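Local structure of uncharacterized protein (Leishmania infantum, 4TYZ) at residues 40-45 / 56-61; 64-69 / 79-84; 31-36 / 46-51. The protein is of unknown function but may bind and transfer sterols, this chain being its C-terminal GRAM domain, which belongs to the PH clan. All coordinates share one frame; numbering follows the deposited sequence.

Contact 1 of 3, residues 40-45 / 56-61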
loop_
_atom_site.group_PDB
_atom_site.type_symbol
_atom_site.label_atom_id
_atom_site.label_comp_id
_atom_site.label_asym_id
_atom_site.label_seq_id
_atom_site.Cartn_x
_atom_site.Cartn_y
_atom_site.Cartn_z
ATOM N N THR A 40 0.159 -7.816 4.767
ATOM C CA THR A 40 0.545 -8.937 5.600
ATOM C C THR A 40 -0.128 -8.746 6.960
ATOM O O THR A 40 -0.812 -7.739 7.176
ATOM C CB THR A 40 2.095 -9.052 5.736
ATOM O OG1 THR A 40 2.574 -8.134 6.731
ATOM C CG2 THR A 40 2.773 -8.769 4.403
ATOM N N PRO A 41 0.016 -9.718 7.870
ATOM C CA PRO A 41 -0.694 -9.504 9.136
ATOM C C PRO A 41 -0.218 -8.274 9.929
ATOM O O PRO A 41 -1.031 -7.669 10.631
ATOM C CB PRO A 41 -0.409 -10.798 9.911
ATOM C CG PRO A 41 -0.193 -11.835 8.838
ATOM C CD PRO A 41 0.536 -11.093 7.740
ATOM N N HIS A 42 1.049 -7.888 9.798
ATOM C CA HIS A 42 1.578 -6.773 10.588
ATOM C C HIS A 42 2.007 -5.559 9.768
ATOM O O HIS A 42 2.252 -4.495 10.348
ATOM C CB HIS A 42 2.772 -7.237 11.427
ATOM C CG HIS A 42 2.416 -8.261 12.452
ATOM N ND1 HIS A 42 2.801 -9.581 12.348
ATOM C CD2 HIS A 42 1.689 -8.164 13.588
ATOM C CE1 HIS A 42 2.327 -10.253 13.383
ATOM N NE2 HIS A 42 1.652 -9.421 14.149
ATOM N N TRP A 43 2.089 -5.712 8.446
ATOM C CA TRP A 43 2.699 -4.686 7.596
ATOM C C TRP A 43 1.916 -4.338 6.356
ATOM O O TRP A 43 1.277 -5.176 5.719
ATOM C CB TRP A 43 4.121 -5.124 7.147
ATOM C CG TRP A 43 5.046 -5.308 8.300
ATOM C CD1 TRP A 43 5.163 -6.423 9.082
ATOM C CD2 TRP A 43 5.965 -4.344 8.829
ATOM N NE1 TRP A 43 6.104 -6.214 10.071
ATOM C CE2 TRP A 43 6.609 -4.946 9.936
ATOM C CE3 TRP A 43 6.309 -3.034 8.474
ATOM C CZ2 TRP A 43 7.591 -4.286 10.686
ATOM C CZ3 TRP A 43 7.278 -2.371 9.223
ATOM C CH2 TRP A 43 7.905 -2.998 10.319
ATOM N N LEU A 44 1.994 -3.057 6.041
ATOM C CA LEU A 44 1.524 -2.523 4.781
ATOM C C LEU A 44 2.753 -2.151 3.978
ATOM O O LEU A 44 3.546 -1.322 4.412
ATOM C CB LEU A 44 0.638 -1.304 5.009
ATOM C CG LEU A 44 0.208 -0.691 3.687
ATOM C CD1 LEU A 44 -0.571 -1.720 2.902
ATOM C CD2 LEU A 44 -0.608 0.574 3.922
ATOM N N CYS A 45 2.928 -2.777 2.816
ATOM C CA CYS A 45 4.152 -2.572 2.034
ATOM C C CYS A 45 3.850 -2.197 0.599
ATOM O O CYS A 45 2.809 -2.555 0.059
ATOM C CB CYS A 45 5.021 -3.832 2.018
ATOM S SG CYS A 45 5.311 -4.526 3.652
ATOM N N SER A 56 7.671 0.125 3.806
ATOM C CA SER A 56 6.901 -0.789 4.645
ATOM C C SER A 56 6.564 -0.063 5.920
ATOM O O SER A 56 7.421 0.607 6.504
ATOM C CB SER A 56 7.663 -2.082 4.940
ATOM O OG SER A 56 8.900 -1.805 5.580
ATOM N N ILE A 57 5.312 -0.184 6.342
ATOM C CA ILE A 57 4.863 0.478 7.550
ATOM C C ILE A 57 4.031 -0.501 8.363
ATOM O O ILE A 57 3.217 -1.245 7.826
ATOM C CB ILE A 57 4.070 1.764 7.222
ATOM C CG1 ILE A 57 3.599 2.434 8.511
ATOM C CG2 ILE A 57 2.912 1.476 6.318
ATOM C CD1 ILE A 57 3.197 3.856 8.314
ATOM N N GLU A 58 4.289 -0.547 9.666
ATOM C CA GLU A 58 3.539 -1.451 10.532
ATOM C C GLU A 58 2.147 -0.875 10.771
ATOM O O GLU A 58 1.995 0.338 10.842
ATOM C CB GLU A 58 4.278 -1.634 11.869
ATOM C CG GLU A 58 4.598 -3.073 12.262
ATOM C CD GLU A 58 3.489 -3.744 13.080
ATOM O OE1 GLU A 58 2.403 -3.143 13.248
ATOM O OE2 GLU A 58 3.705 -4.883 13.563
ATOM N N TYR A 59 1.122 -1.717 10.886
ATOM C CA TYR A 59 -0.200 -1.167 11.177
ATOM C C TYR A 59 -0.214 -0.351 12.469
ATOM O O TYR A 59 -1.007 0.591 12.588
ATOM C CB TYR A 59 -1.263 -2.270 11.248
ATOM C CG TYR A 59 -1.426 -2.937 9.916
ATOM C CD1 TYR A 59 -1.957 -2.246 8.835
ATOM C CD2 TYR A 59 -1.004 -4.249 9.728
ATOM C CE1 TYR A 59 -2.059 -2.863 7.587
ATOM C CE2 TYR A 59 -1.117 -4.865 8.504
ATOM C CZ TYR A 59 -1.641 -4.169 7.443
ATOM O OH TYR A 59 -1.750 -4.797 6.223
ATOM N N ASP A 60 0.675 -0.663 13.419
ATOM C CA ASP A 60 0.672 0.098 14.667
ATOM C C ASP A 60 1.354 1.463 14.505
ATOM O O ASP A 60 1.426 2.242 15.456
ATOM C CB ASP A 60 1.275 -0.725 15.847
ATOM C CG ASP A 60 2.787 -1.007 15.742
ATOM O OD1 ASP A 60 3.478 -0.538 14.821
ATOM O OD2 ASP A 60 3.303 -1.710 16.661
ATOM N N GLU A 61 1.800 1.762 13.285
ATOM C CA GLU A 61 2.365 3.062 12.932
ATOM C C GLU A 61 1.369 3.919 12.142
ATOM O O GLU A 61 1.643 5.080 11.844
ATOM C CB GLU A 61 3.645 2.879 12.106
ATOM C CG GLU A 61 4.767 2.201 12.886
ATOM C CD GLU A 61 6.051 2.038 12.076
ATOM O OE1 GLU A 61 7.112 2.492 12.557
ATOM O OE2 GLU A 61 6.019 1.431 10.981
#
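Trp43 and Glu58 face each other as a non-hydrogen-bonded pair of an antiparallel hairpin. The glutamate chain crosses the indole at about a right angle. Its CG lies over one face of the six-membered ring, 3.6 Å from the centroid, in a CH-pi contact. The Glu58 chain is bent at chi2 (-90°), which turns the carboxylate off the indole. That carboxylate runs beside His42, where Glu58 OE2 comes 3.3 Å from His42 CB. Its other oxygen, OE1, accepts a hydrogen bond from Asp60 N, within the 3-10 turn 59-61. The imidazole itself is held elsewhere, with ND1 bonded to Glu16.

Tyr59 follows the strand, and its ring lies against the backbone of residues 40-44. With CG anti to the carbonyl carbon (chi1 -64°), the ring reaches the turn, and Tyr59 CE2 meets Thr40 O edge-on at 3.2 Å. One face is turned to Leu44 N, and Tyr59 CE1 touches Leu44 CB at 4.0 Å. The backbone bonds frame these contacts. Leu44 N donates to Ile57 O at 2.8 Å, and Tyr59 N donates to His42 O at 3.0 Å.

Leu44 and Ile57 point to the inner face of the sheet, where they touch Val80 and Thr82, respectively, of strand 78-82. Leu44 also meets Leu103 of helix 96-107, and Tyr59 packs on Gln106 and Trp107 of that helix. On the Trp43 side, Leu13 touches both Trp43 and Cys45.

Contact 2 of 3, residues 64-69 / 79-84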
loop_
_atom_site.group_PDB
_atom_site.type_symbol
_atom_site.label_atom_id
_atom_site.label_comp_id
_atom_site.label_asym_id
_atom_site.label_seq_id
_atom_site.Cartn_x
_atom_site.Cartn_y
_atom_site.Cartn_z
ATOM N N ASP A 64 -4.414 6.752 10.436
ATOM C CA ASP A 64 -5.688 6.829 9.719
ATOM C C ASP A 64 -5.502 6.364 8.293
ATOM O O ASP A 64 -4.408 6.416 7.751
ATOM C CB ASP A 64 -6.253 8.261 9.756
ATOM C CG ASP A 64 -7.749 8.317 9.496
ATOM O OD1 ASP A 64 -8.396 7.246 9.435
ATOM O OD2 ASP A 64 -8.288 9.446 9.379
ATOM N N ILE A 65 -6.585 5.882 7.697
ATOM C CA ILE A 65 -6.596 5.437 6.306
ATOM C C ILE A 65 -7.865 5.997 5.689
ATOM O O ILE A 65 -8.965 5.727 6.179
ATOM C CB ILE A 65 -6.564 3.903 6.179
ATOM C CG1 ILE A 65 -5.342 3.337 6.898
ATOM C CG2 ILE A 65 -6.575 3.477 4.705
ATOM C CD1 ILE A 65 -5.225 1.817 6.833
ATOM N N ILE A 66 -7.711 6.794 4.632
ATOM C CA ILE A 66 -8.833 7.494 4.006
ATOM C C ILE A 66 -9.045 7.019 2.574
ATOM O O ILE A 66 -8.080 6.896 1.817
ATOM C CB ILE A 66 -8.590 9.007 3.994
ATOM C CG1 ILE A 66 -8.496 9.528 5.434
ATOM C CG2 ILE A 66 -9.669 9.723 3.211
ATOM C CD1 ILE A 66 -8.137 10.996 5.518
ATOM N N LYS A 67 -10.293 6.725 2.217
ATOM C CA LYS A 67 -10.638 6.370 0.847
ATOM C C LYS A 67 -10.980 7.675 0.143
ATOM O O LYS A 67 -12.109 8.157 0.231
ATOM C CB LYS A 67 -11.803 5.371 0.804
ATOM C CG LYS A 67 -11.898 4.599 -0.501
ATOM C CD LYS A 67 -13.262 3.976 -0.727
ATOM C CE LYS A 67 -13.522 2.768 0.162
ATOM N NZ LYS A 67 -14.785 2.064 -0.274
ATOM N N SER A 68 -9.988 8.253 -0.533
ATOM C CA SER A 68 -10.057 9.634 -1.014
ATOM C C SER A 68 -11.283 9.936 -1.862
ATOM O O SER A 68 -11.648 9.171 -2.754
ATOM C CB SER A 68 -8.802 9.980 -1.825
ATOM O OG SER A 68 -7.621 9.587 -1.147
ATOM N N LYS A 69 -11.922 11.065 -1.573
ATOM C CA LYS A 69 -13.021 11.533 -2.395
ATOM C C LYS A 69 -12.549 11.861 -3.799
ATOM O O LYS A 69 -11.427 12.316 -4.008
ATOM C CB LYS A 69 -13.678 12.757 -1.768
ATOM C CG LYS A 69 -14.313 12.477 -0.431
ATOM C CD LYS A 69 -14.858 13.750 0.173
ATOM C CE LYS A 69 -16.143 13.474 0.916
ATOM N NZ LYS A 69 -17.226 13.005 -0.005
ATOM N N GLU A 79 -5.350 7.264 1.021
ATOM C CA GLU A 79 -4.349 8.032 1.746
ATOM C C GLU A 79 -4.076 7.406 3.096
ATOM O O GLU A 79 -4.998 7.114 3.856
ATOM C CB GLU A 79 -4.802 9.474 1.937
ATOM C CG GLU A 79 -5.030 10.218 0.649
ATOM C CD GLU A 79 -5.599 11.598 0.883
ATOM O OE1 GLU A 79 -5.079 12.312 1.769
ATOM O OE2 GLU A 79 -6.574 11.964 0.192
ATOM N N VAL A 80 -2.796 7.197 3.388
ATOM C CA VAL A 80 -2.392 6.602 4.658
ATOM C C VAL A 80 -1.662 7.638 5.497
ATOM O O VAL A 80 -0.658 8.196 5.064
ATOM C CB VAL A 80 -1.494 5.376 4.443
ATOM C CG1 VAL A 80 -1.026 4.817 5.789
ATOM C CG2 VAL A 80 -2.230 4.316 3.641
ATOM N N LYS A 81 -2.198 7.918 6.680
ATOM C CA LYS A 81 -1.599 8.890 7.581
ATOM C C LYS A 81 -0.879 8.163 8.698
ATOM O O LYS A 81 -1.444 7.266 9.318
ATOM C CB LYS A 81 -2.659 9.827 8.164
ATOM C CG LYS A 81 -3.428 10.629 7.125
ATOM C CD LYS A 81 -4.465 11.528 7.791
ATOM C CE LYS A 81 -3.823 12.414 8.850
ATOM N NZ LYS A 81 -4.823 13.226 9.604
ATOM N N THR A 82 0.364 8.553 8.959
ATOM C CA THR A 82 1.120 7.887 10.015
ATOM C C THR A 82 1.055 8.643 11.339
ATOM O O THR A 82 0.650 9.805 11.388
ATOM C CB THR A 82 2.592 7.704 9.629
ATOM O OG1 THR A 82 3.275 8.956 9.719
ATOM C CG2 THR A 82 2.705 7.187 8.206
ATOM N N HIS A 83 1.457 7.979 12.416
ATOM C CA HIS A 83 1.468 8.609 13.726
ATOM C C HIS A 83 2.545 9.680 13.816
ATOM O O HIS A 83 2.505 10.534 14.702
ATOM C CB HIS A 83 1.662 7.568 14.830
ATOM C CG HIS A 83 0.418 6.802 15.144
ATOM N ND1 HIS A 83 -0.723 7.408 15.630
ATOM C CD2 HIS A 83 0.127 5.485 15.034
ATOM C CE1 HIS A 83 -1.661 6.495 15.803
ATOM N NE2 HIS A 83 -1.173 5.320 15.448
ATOM N N LEU A 84 3.495 9.643 12.889
ATOM C CA LEU A 84 4.535 10.665 12.821
ATOM C C LEU A 84 4.117 11.785 11.880
ATOM O O LEU A 84 4.942 12.593 11.456
ATOM C CB LEU A 84 5.863 10.054 12.368
ATOM C CG LEU A 84 6.520 9.091 13.361
ATOM C CD1 LEU A 84 7.811 8.520 12.795
ATOM C CD2 LEU A 84 6.777 9.786 14.685
#
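Ile66 and Glu79 form a hydrogen-bonded antiparallel pair, and their side chains rise from the same face of the sheet. Ile66 CB and Glu79 CB are 4.3 Å apart. A chi1 of -61° sets Glu79 CG beside the backbone N, and the chain runs on extended to Ser68. In the conformer described, Glu79 OE2 lies 2.9 Å from Ser68 OG; Glu79 has a second conformer, so this approach is tentative. Ser68 OG makes a weak hydrogen bond to Ala77 O.

Further along the same face, Asp64 pairs with Lys81, which also has two conformers. In the one described, the contact is between aliphatic parts, with Asp64 CB 4.2 Å from Lys81 CD. The lysine chain bends at chi3 (54°). Lys81 NZ is then 5.1 Å from Asp64 OD2, too far for a salt bridge, though the opposite charges may attract weakly. The aspartate turns back to its own strand, and OD1 takes the N-H of Ile65 from above the carboxylate plane.

Four backbone bonds hold the strands. Ile66 N to Glu79 O is 2.8 Å, and the return bond from Glu79 N to Ile66 O is 2.9 Å.

Ile65 and Val80 occupy the other face as a non-hydrogen-bonded pair. Ile65 packs on Met104 and Trp107 of helix 96-107. Val80 touches Ile88 of strand 87-91, which flanks strand 78-82; strand 62-67 is the outermost strand on this side of the sheet.

Contact 3 of 3, residues 31-36 / 46-51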
loop_
_atom_site.group_PDB
_atom_site.type_symbol
_atom_site.label_atom_id
_atom_site.label_comp_id
_atom_site.label_asym_id
_atom_site.label_seq_id
_atom_site.Cartn_x
_atom_site.Cartn_y
_atom_site.Cartn_z
ATOM N N ALA A 31 5.971 12.912 -8.605
ATOM C CA ALA A 31 6.502 11.601 -8.977
ATOM C C ALA A 31 5.468 10.497 -8.780
ATOM O O ALA A 31 4.839 10.413 -7.727
ATOM C CB ALA A 31 7.751 11.291 -8.164
ATOM N N LEU A 32 5.306 9.653 -9.796
ATOM C CA LEU A 32 4.426 8.493 -9.699
ATOM C C LEU A 32 5.216 7.220 -9.987
ATOM O O LEU A 32 5.965 7.149 -10.978
ATOM C CB LEU A 32 3.237 8.617 -10.679
ATOM C CG LEU A 32 2.251 7.437 -10.716
ATOM C CD1 LEU A 32 0.836 7.912 -11.012
ATOM C CD2 LEU A 32 2.651 6.350 -11.726
ATOM N N LYS A 33 5.030 6.216 -9.130
ATOM C CA LYS A 33 5.651 4.909 -9.314
ATOM C C LYS A 33 4.616 3.798 -9.303
ATOM O O LYS A 33 4.023 3.511 -8.254
ATOM C CB LYS A 33 6.675 4.629 -8.208
ATOM C CG LYS A 33 7.696 5.718 -7.983
ATOM C CD LYS A 33 8.868 5.562 -8.914
ATOM C CE LYS A 33 9.980 6.533 -8.559
ATOM N NZ LYS A 33 10.890 6.706 -9.717
ATOM N N GLN A 34 4.407 3.163 -10.455
ATOM C CA GLN A 34 3.529 2.003 -10.523
ATOM C C GLN A 34 4.141 0.831 -9.767
ATOM O O GLN A 34 5.345 0.609 -9.847
ATOM C CB GLN A 34 3.276 1.616 -11.979
ATOM C CG GLN A 34 2.234 0.540 -12.146
ATOM C CD GLN A 34 0.827 1.048 -11.897
ATOM O OE1 GLN A 34 0.512 2.217 -12.154
ATOM N NE2 GLN A 34 -0.031 0.165 -11.412
ATOM N N GLY A 35 3.326 0.094 -9.021
ATOM C CA GLY A 35 3.864 -1.031 -8.273
ATOM C C GLY A 35 2.796 -1.875 -7.623
ATOM O O GLY A 35 1.674 -1.982 -8.129
ATOM N N TYR A 36 3.168 -2.479 -6.503
ATOM C CA TYR A 36 2.310 -3.425 -5.813
ATOM C C TYR A 36 2.187 -3.056 -4.361
ATOM O O TYR A 36 3.192 -2.825 -3.688
ATOM C CB TYR A 36 2.872 -4.841 -5.902
ATOM C CG TYR A 36 3.358 -5.242 -7.272
ATOM C CD1 TYR A 36 2.462 -5.518 -8.293
ATOM C CD2 TYR A 36 4.719 -5.355 -7.538
ATOM C CE1 TYR A 36 2.915 -5.899 -9.550
ATOM C CE2 TYR A 36 5.179 -5.732 -8.786
ATOM C CZ TYR A 36 4.276 -6.004 -9.784
ATOM O OH TYR A 36 4.745 -6.377 -11.027
ATOM N N PHE A 46 4.793 -1.502 -0.015
ATOM C CA PHE A 46 4.692 -1.179 -1.434
ATOM C C PHE A 46 6.043 -1.367 -2.086
ATOM O O PHE A 46 7.049 -0.942 -1.530
ATOM C CB PHE A 46 4.207 0.263 -1.641
ATOM C CG PHE A 46 4.170 0.676 -3.085
ATOM C CD1 PHE A 46 3.020 0.496 -3.835
ATOM C CD2 PHE A 46 5.293 1.220 -3.697
ATOM C CE1 PHE A 46 2.985 0.862 -5.182
ATOM C CE2 PHE A 46 5.277 1.581 -5.038
ATOM C CZ PHE A 46 4.117 1.416 -5.783
ATOM N N GLN A 47 6.062 -2.001 -3.258
ATOM C CA GLN A 47 7.267 -2.069 -4.087
ATOM C C GLN A 47 6.965 -1.588 -5.497
ATOM O O GLN A 47 6.016 -2.054 -6.122
ATOM C CB GLN A 47 7.822 -3.501 -4.130
ATOM C CG GLN A 47 8.991 -3.702 -5.116
ATOM C CD GLN A 47 10.202 -2.866 -4.760
ATOM O OE1 GLN A 47 10.732 -2.962 -3.651
ATOM N NE2 GLN A 47 10.655 -2.044 -5.701
ATOM N N SER A 48 7.788 -0.670 -6.005
ATOM C CA SER A 48 7.688 -0.222 -7.390
ATOM C C SER A 48 8.030 -1.361 -8.348
ATOM O O SER A 48 8.963 -2.130 -8.112
ATOM C CB SER A 48 8.629 0.958 -7.641
ATOM O OG SER A 48 8.335 2.044 -6.791
ATOM N N THR A 49 7.261 -1.459 -9.420
ATOM C CA THR A 49 7.462 -2.495 -10.421
ATOM C C THR A 49 8.791 -2.344 -11.132
ATOM O O THR A 49 9.515 -3.323 -11.347
ATOM C CB THR A 49 6.342 -2.463 -11.468
ATOM O OG1 THR A 49 5.089 -2.686 -10.826
ATOM C CG2 THR A 49 6.570 -3.541 -12.534
ATOM N N LEU A 50 9.113 -1.113 -11.503
ATOM C CA LEU A 50 10.279 -0.895 -12.355
ATOM C C LEU A 50 11.285 0.082 -11.762
ATOM O O LEU A 50 12.111 0.658 -12.481
ATOM C CB LEU A 50 9.836 -0.401 -13.733
ATOM C CG LEU A 50 8.941 -1.340 -14.543
ATOM C CD1 LEU A 50 8.545 -0.665 -15.854
ATOM C CD2 LEU A 50 9.637 -2.672 -14.803
ATOM N N ALA A 51 11.224 0.260 -10.451
ATOM C CA ALA A 51 12.154 1.145 -9.762
ATOM C C ALA A 51 12.453 0.604 -8.372
ATOM O O ALA A 51 11.778 -0.309 -7.892
ATOM C CB ALA A 51 11.586 2.553 -9.677
HETATM O O HOH W 1 7.559 1.175 -11.290
#
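This is an antiparallel pairing at the open end of the hairpin made by strands 31-39 and 43-48. Tyr36 and Gln47 are its hydrogen-bonded pair. Tyr36 N donates to Gln47 O at 2.9 Å, and Gln47 N returns a bond to Tyr36 O at 3.0 Å. Next along, Gly35 CA and Ser48 CA come within 4.0 Å. The ring of Phe46 comes in beside the glycine: Phe46 CZ is 3.5 Å from Gly35 CA and meets Lys33 O at the ring edge. A chi1 of 176° swings Phe46 CG away from its own backbone N, which lays the ring across residues 33-36.

The hairpin belongs to the seven-stranded antiparallel sheet of this GRAM domain, a member of the PH clan. Strand 43-48 ends here, and the chain that follows is tied to Gln34. Thr49 N bonds to Gln34 O at 2.9 Å. A water also donates to Gln34 O and accepts from Leu50 N, bridging the two segments.

Thr49 crosses the Tyr36 side chain at about a right angle, with Thr49 OG1 over one ring face, 3.6 Å from Tyr36 CZ. Lys33 lies beside Ser48 and Ala51; Lys33 CB is 3.4 Å from Ser48 OG, whose hydrogen bond goes to Ala53 O. The Gln47 amide curls back, NE2 donating to Ser48 O, while OE1 bonds to Ser9 of helix 2-9. Tyr36 packs on Ile2 and Val5 of that helix.

From the N terminus, contact 3 opens first, on strand 31-39. Contact 1 opens at residues 40-45, before 46-51 closes contact 3, and itself closes at 56-61. The two therefore cross: both use strand 43-48, which pairs with strand 31-39 in one and strand 54-58 in the other. Their centres are about 18 Å apart, on opposite sides of the chain's centre. Contact 2 follows in series, closing the hairpin of strands 62-67 and 78-82 at the other end of the strand order. Contacts 1 and 2 still meet: Glu61 O is 3.0 Å from His83 N, a probable hydrogen bond. Contacts 2 and 3 do not touch.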